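Local coordinates for serpin (Taeniopygia guttata, PDB 5HGC), which binds cortisol and, as a member of the serpin family, may inhibit serine proteases, at residues Asn156-Met161 with Lys316-Ala321. Sequence-based numbering, arbitrary orientation. Where two conformers were deposited one is given.
Sequences NLVKDM and KVVHKA
Leu157 and Val318 meet methyl to methyl, CD1 of Leu157 lying 3.5 Å from CG1 of Val318 where the two side chains overlap alongside, running opposite ways. With its CG anti to the backbone N (chi1 -172°), Leu157 extends from the loop toward the strand's face, and the same CD1 also rests 3.8 Å from CB of Lys320, at the root of that lysine. The second methyl of Val318, CG2, turns to Val158 and touches its CG1 at 4.0 Å, so one valine fits against two consecutive loop residues. At the other end, Met161 and Lys316 cross at a slant: in the conformer given, one of two, SD of Met161 lies about 3.4 Å from CD of Lys316 and 3.7 Å from its NZ, a placement to be read with caution. Lys316, Val318 and Lys320 alternate along the strand and face the loop, which runs nearly antiparallel to it (161°). Side-chain packing joins the two segments. Asn143 OD1 accepts a hydrogen bond from Val158 N, and Glu139 OE1 one from Met161 N. On the strand's other face, His319 ND1 bonds Ser171 OG and NE2 the backbone N of Ser38. The loop, linking helix 135-149 (helix F) to s3A, thus covers beta-sheet A where s5A (316-325) runs between s3A (167-176) and s6A (265-283); direct parallel s3A-s5A pairing is consistent with an uninserted reactive-centre loop. Helix F packs against the loop, helix 39-52 against the opposite face.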
loop_
_atom_site.group_PDB
_atom_site.type_symbol
_atom_site.label_atom_id
_atom_site.label_comp_id
_atom_site.label_asym_id
_atom_site.label_seq_id
_atom_site.Cartn_x
_atom_site.Cartn_y
_atom_site.Cartn_z
ATOM N N ASN A 156 -16.081 4.285 -7.712
ATOM C CA ASN A 156 -16.218 2.938 -8.343
ATOM C C ASN A 156 -15.392 1.826 -7.747
ATOM O O ASN A 156 -14.809 1.037 -8.509
ATOM C CB ASN A 156 -15.930 2.932 -9.860
ATOM C CG ASN A 156 -16.826 3.872 -10.645
ATOM O OD1 ASN A 156 -17.985 4.136 -10.276
ATOM N ND2 ASN A 156 -16.291 4.383 -11.756
ATOM N N LEU A 157 -15.376 1.740 -6.415
ATOM C CA LEU A 157 -14.837 0.581 -5.725
ATOM C C LEU A 157 -15.379 -0.773 -6.215
ATOM O O LEU A 157 -14.585 -1.675 -6.493
ATOM C CB LEU A 157 -15.016 0.694 -4.206
ATOM C CG LEU A 157 -14.305 -0.407 -3.366
ATOM C CD1 LEU A 157 -12.781 -0.293 -3.371
ATOM C CD2 LEU A 157 -14.813 -0.499 -1.929
ATOM N N VAL A 158 -16.703 -0.946 -6.281
ATOM C CA VAL A 158 -17.298 -2.251 -6.668
ATOM C C VAL A 158 -18.217 -2.110 -7.898
ATOM O O VAL A 158 -18.755 -1.020 -8.120
ATOM C CB VAL A 158 -18.071 -2.898 -5.495
ATOM C CG1 VAL A 158 -17.109 -3.409 -4.442
ATOM C CG2 VAL A 158 -19.053 -1.916 -4.870
ATOM N N LYS A 159 -18.376 -3.193 -8.675
ATOM C CA LYS A 159 -19.212 -3.272 -9.906
ATOM C C LYS A 159 -19.720 -4.705 -9.941
ATOM O O LYS A 159 -18.946 -5.631 -9.641
ATOM C CB LYS A 159 -18.409 -3.001 -11.210
ATOM N N ASP A 160 -20.998 -4.896 -10.294
ATOM C CA ASP A 160 -21.635 -6.251 -10.351
ATOM C C ASP A 160 -21.380 -7.114 -9.088
ATOM O O ASP A 160 -20.530 -8.040 -9.125
ATOM C CB ASP A 160 -21.175 -7.047 -11.607
ATOM C CG ASP A 160 -21.541 -6.366 -12.927
ATOM O OD1 ASP A 160 -22.677 -5.839 -13.072
ATOM O OD2 ASP A 160 -20.677 -6.376 -13.836
ATOM N N MET A 161 -22.095 -6.827 -7.996
ATOM C CA MET A 161 -21.865 -7.531 -6.729
ATOM C C MET A 161 -22.821 -8.696 -6.556
ATOM O O MET A 161 -24.038 -8.514 -6.677
ATOM C CB MET A 161 -21.977 -6.570 -5.545
ATOM C CG MET A 161 -20.674 -5.866 -5.178
ATOM S SD MET A 161 -19.307 -6.959 -4.715
ATOM C CE MET A 161 -19.841 -7.518 -3.107
ATOM N N LYS A 316 -16.033 -11.172 -0.155
ATOM C CA LYS A 316 -15.290 -10.374 -1.100
ATOM C C LYS A 316 -14.509 -9.371 -0.224
ATOM O O LYS A 316 -15.068 -8.833 0.746
ATOM C CB LYS A 316 -16.285 -9.674 -2.002
ATOM C CG LYS A 316 -16.048 -9.907 -3.476
ATOM C CD LYS A 316 -16.458 -8.685 -4.333
ATOM C CE LYS A 316 -16.174 -8.901 -5.832
ATOM N NZ LYS A 316 -16.219 -7.677 -6.663
ATOM N N VAL A 317 -13.208 -9.209 -0.508
ATOM C CA VAL A 317 -12.367 -8.114 0.016
ATOM C C VAL A 317 -11.789 -7.395 -1.154
ATOM O O VAL A 317 -11.046 -7.977 -1.932
ATOM C CB VAL A 317 -11.293 -8.550 1.024
ATOM C CG1 VAL A 317 -10.619 -9.855 0.642
ATOM C CG2 VAL A 317 -10.270 -7.436 1.291
ATOM N N VAL A 318 -12.213 -6.147 -1.318
ATOM C CA VAL A 318 -11.694 -5.229 -2.333
ATOM C C VAL A 318 -10.722 -4.250 -1.703
ATOM O O VAL A 318 -11.052 -3.635 -0.687
ATOM C CB VAL A 318 -12.805 -4.454 -3.042
ATOM C CG1 VAL A 318 -12.217 -3.668 -4.212
ATOM C CG2 VAL A 318 -13.797 -5.466 -3.599
ATOM N N HIS A 319 -9.525 -4.146 -2.292
ATOM C CA HIS A 319 -8.529 -3.146 -1.918
ATOM C C HIS A 319 -8.269 -2.172 -3.051
ATOM O O HIS A 319 -7.995 -2.608 -4.162
ATOM C CB HIS A 319 -7.237 -3.807 -1.524
ATOM C CG HIS A 319 -6.141 -2.828 -1.260
ATOM N ND1 HIS A 319 -6.118 -2.019 -0.142
ATOM C CD2 HIS A 319 -5.055 -2.489 -1.997
ATOM C CE1 HIS A 319 -5.047 -1.243 -0.193
ATOM N NE2 HIS A 319 -4.384 -1.514 -1.306
ATOM N N LYS A 320 -8.377 -0.866 -2.814
ATOM C CA LYS A 320 -8.030 0.097 -3.871
ATOM C C LYS A 320 -7.058 1.148 -3.322
ATOM O O LYS A 320 -7.359 1.817 -2.314
ATOM C CB LYS A 320 -9.272 0.747 -4.510
ATOM C CG LYS A 320 -9.039 1.503 -5.825
ATOM C CD LYS A 320 -10.363 1.851 -6.487
ATOM C CE LYS A 320 -10.270 2.272 -7.968
ATOM N NZ LYS A 320 -10.111 3.739 -8.290
ATOM N N ALA A 321 -5.888 1.264 -3.960
ATOM C CA ALA A 321 -4.897 2.282 -3.578
ATOM C C ALA A 321 -4.723 3.245 -4.727
ATOM O O ALA A 321 -4.739 2.866 -5.878
ATOM C CB ALA A 321 -3.560 1.676 -3.193
#